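Local atomic coordinates of extracellular ligand-binding receptor (PDB entry 4F06), a protein that binds p-hydroxybenzoic acid and, as the solute-binding component of an ABC transporter, probably delivers such lignin-derived aromatic compounds for uptake. Residues Q74-Y80 with V97-N103. Numbering follows the deposited sequence.
Sequences QYLAGLY and VPMVVMN. With PHB (p-hydroxybenzoic acid), chain B.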
loop_
_atom_site.group_PDB
_atom_site.type_symbol
_atom_site.label_atom_id
_atom_site.label_comp_id
_atom_site.label_asym_id
_atom_site.label_seq_id
_atom_site.Cartn_x
_atom_site.Cartn_y
_atom_site.Cartn_z
ATOM N N GLN A 74 13.570 -8.450 -17.529
ATOM C CA GLN A 74 14.150 -9.343 -16.532
ATOM C C GLN A 74 13.387 -9.326 -15.220
ATOM O O GLN A 74 13.526 -10.256 -14.395
ATOM C CB GLN A 74 15.617 -9.035 -16.275
ATOM C CG GLN A 74 16.541 -9.447 -17.395
ATOM C CD GLN A 74 17.985 -9.430 -16.925
ATOM O OE1 GLN A 74 18.250 -9.616 -15.752
ATOM N NE2 GLN A 74 18.910 -9.263 -17.832
ATOM N N TYR A 75 12.588 -8.259 -14.970
ATOM C CA TYR A 75 11.870 -8.057 -13.703
ATOM C C TYR A 75 10.520 -7.447 -14.030
ATOM O O TYR A 75 10.417 -6.664 -14.978
ATOM C CB TYR A 75 12.636 -7.075 -12.779
ATOM C CG TYR A 75 14.011 -7.600 -12.425
ATOM C CD1 TYR A 75 14.184 -8.514 -11.368
ATOM C CD2 TYR A 75 15.099 -7.288 -13.224
ATOM C CE1 TYR A 75 15.429 -9.094 -11.130
ATOM C CE2 TYR A 75 16.341 -7.844 -12.992
ATOM C CZ TYR A 75 16.502 -8.759 -11.969
ATOM O OH TYR A 75 17.709 -9.404 -11.709
ATOM N N LEU A 76 9.533 -7.818 -13.215
ATOM C CA LEU A 76 8.217 -7.153 -13.254
ATOM C C LEU A 76 8.034 -6.410 -11.914
ATOM O O LEU A 76 8.681 -6.741 -10.896
ATOM C CB LEU A 76 7.076 -8.192 -13.408
ATOM C CG LEU A 76 6.973 -8.783 -14.813
ATOM C CD1 LEU A 76 6.179 -10.076 -14.786
ATOM C CD2 LEU A 76 6.308 -7.766 -15.739
ATOM N N ALA A 77 7.152 -5.429 -11.910
ATOM C CA ALA A 77 6.940 -4.641 -10.701
ATOM C C ALA A 77 5.592 -3.968 -10.763
ATOM O O ALA A 77 5.017 -3.794 -11.850
ATOM C CB ALA A 77 8.010 -3.554 -10.540
ATOM N N GLY A 78 5.092 -3.572 -9.593
ATOM C CA GLY A 78 3.897 -2.725 -9.537
ATOM C C GLY A 78 2.757 -3.457 -8.892
ATOM O O GLY A 78 2.912 -4.041 -7.797
ATOM N N LEU A 79 1.620 -3.468 -9.600
ATOM C CA LEU A 79 0.394 -4.227 -9.251
ATOM C C LEU A 79 -0.350 -3.553 -8.119
ATOM O O LEU A 79 -0.137 -3.840 -6.919
ATOM C CB LEU A 79 0.638 -5.739 -9.012
ATOM C CG LEU A 79 1.091 -6.571 -10.223
ATOM C CD1 LEU A 79 0.003 -6.559 -11.310
ATOM C CD2 LEU A 79 2.465 -6.202 -10.766
ATOM N N TYR A 80 -1.243 -2.649 -8.500
ATOM C CA TYR A 80 -2.041 -1.949 -7.510
ATOM C C TYR A 80 -3.039 -2.903 -6.798
ATOM O O TYR A 80 -3.131 -2.909 -5.559
ATOM C CB TYR A 80 -2.802 -0.796 -8.172
ATOM C CG TYR A 80 -3.412 0.164 -7.182
ATOM C CD1 TYR A 80 -2.593 0.889 -6.306
ATOM C CD2 TYR A 80 -4.806 0.339 -7.106
ATOM C CE1 TYR A 80 -3.151 1.758 -5.366
ATOM C CE2 TYR A 80 -5.381 1.241 -6.200
ATOM C CZ TYR A 80 -4.547 1.931 -5.328
ATOM O OH TYR A 80 -5.031 2.801 -4.364
ATOM N N VAL A 97 11.279 -14.705 -14.022
ATOM C CA VAL A 97 11.195 -13.255 -13.866
ATOM C C VAL A 97 10.614 -12.936 -12.468
ATOM O O VAL A 97 9.469 -13.232 -12.181
ATOM C CB VAL A 97 10.272 -12.669 -14.953
ATOM C CG1 VAL A 97 9.965 -11.192 -14.748
ATOM C CG2 VAL A 97 10.894 -12.877 -16.359
ATOM N N PRO A 98 11.418 -12.288 -11.580
ATOM C CA PRO A 98 10.838 -11.891 -10.293
ATOM C C PRO A 98 9.858 -10.738 -10.429
ATOM O O PRO A 98 9.926 -9.980 -11.400
ATOM C CB PRO A 98 12.059 -11.448 -9.466
ATOM C CG PRO A 98 13.250 -12.126 -10.160
ATOM C CD PRO A 98 12.891 -12.116 -11.626
HETATM N N MSE A 99 8.989 -10.602 -9.425
HETATM C CA MSE A 99 8.027 -9.508 -9.358
HETATM C C MSE A 99 8.183 -8.801 -8.032
HETATM O O MSE A 99 8.094 -9.407 -6.942
HETATM C CB MSE A 99 6.596 -10.031 -9.512
HETATM C CG MSE A 99 5.529 -8.909 -9.406
HETATM SE SE MSE A 99 3.689 -9.487 -9.865
HETATM C CE MSE A 99 3.222 -10.702 -8.421
ATOM N N VAL A 100 8.376 -7.481 -8.134
ATOM C CA VAL A 100 8.417 -6.629 -6.947
ATOM C C VAL A 100 7.067 -5.937 -6.800
ATOM O O VAL A 100 6.706 -5.056 -7.581
ATOM C CB VAL A 100 9.538 -5.578 -7.099
ATOM C CG1 VAL A 100 9.591 -4.747 -5.817
ATOM C CG2 VAL A 100 10.887 -6.268 -7.335
ATOM N N VAL A 101 6.275 -6.411 -5.846
ATOM C CA VAL A 101 4.933 -5.894 -5.653
ATOM C C VAL A 101 5.045 -4.564 -4.915
ATOM O O VAL A 101 5.616 -4.490 -3.815
ATOM C CB VAL A 101 4.045 -6.899 -4.872
ATOM C CG1 VAL A 101 2.702 -6.304 -4.486
ATOM C CG2 VAL A 101 3.846 -8.145 -5.724
HETATM N N MSE A 102 4.451 -3.519 -5.511
HETATM C CA MSE A 102 4.560 -2.172 -4.996
HETATM C C MSE A 102 3.254 -1.633 -4.447
HETATM O O MSE A 102 3.175 -0.453 -4.088
HETATM C CB MSE A 102 5.114 -1.240 -6.044
HETATM C CG MSE A 102 6.535 -1.538 -6.491
HETATM SE SE MSE A 102 6.984 -0.569 -8.135
HETATM C CE MSE A 102 8.894 -0.895 -8.174
ATOM N N ASN A 103 2.216 -2.460 -4.373
ATOM C CA ASN A 103 1.030 -2.068 -3.611
ATOM C C ASN A 103 0.253 -3.279 -3.092
ATOM O O ASN A 103 0.103 -3.444 -1.862
ATOM C CB ASN A 103 0.064 -1.130 -4.363
ATOM C CG ASN A 103 -0.978 -0.578 -3.429
ATOM O OD1 ASN A 103 -0.667 0.275 -2.585
ATOM N ND2 ASN A 103 -2.206 -1.089 -3.507
HETATM C "C1'" PHB B . -5.196 -4.239 -3.030
HETATM O "O1'" PHB B . -4.471 -5.088 -2.493
HETATM O "O2'" PHB B . -6.030 -4.530 -3.955
HETATM C C1 PHB B . -5.121 -2.833 -2.522
HETATM C C2 PHB B . -4.691 -2.577 -1.206
HETATM C C3 PHB B . -4.670 -1.292 -0.720
HETATM C C4 PHB B . -5.104 -0.242 -1.502
HETATM C C5 PHB B . -5.538 -0.474 -2.791
HETATM C C6 PHB B . -5.567 -1.762 -3.312
HETATM O O4 PHB B . -5.149 1.028 -1.054
#
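Leu76 bonds through its backbone to Pro98 and Val100 across two adjacent parallel strands, 75-78 and 99-101, in the sheet of one lobe of this periplasmic binding protein; helices 82-88 and 92-95 lie in the crossover between them. Leu76 N bonds to Pro98 O, Val100 N to Leu76 O and Gly78 N to Val100 O, and Met102 N closes the ladder on Gly78 O at 2.8 Å. The other side of strand 75-78 is bonded to strand 5-12. Gly78 has a positive phi (115°) at which a CB would be jammed against the preceding carbonyl oxygen. On one face of the sheet SE of Met99, a selenomethionine, rests 3.6 Å from Leu79 CD2, the two chains crossing at about a right angle. On the other, the extended chain of Met102 brings CE to Ala77 CB (3.7 Å).

Beyond the strand ends, Tyr80 and Asn103 enter the ligand pocket. Asn103 CB packs 3.7 Å from Leu79 O; with CG anti to the backbone N (chi1 -169°), the amide runs alongside the Tyr80 ring, the planes 18° apart. Asn103 CG lies 3.6 Å from Tyr80 CD1. Asn103 ND2 donates to Tyr80 O in the carbonyl plane, on a lone pair, a bond that fixes the amide's rotation. Tyr80 CZ lies 3.6 Å from C5 of p-hydroxybenzoic acid. Replacing Tyr80 by an alanine would probably leave Ala204 O without the phenol hydroxyl that bonds to it and open a gap beside the Asn103 amide and the ligand ring. At its tip, Asn103 ND2 also touches C6 of p-hydroxybenzoic acid at 3.4 Å.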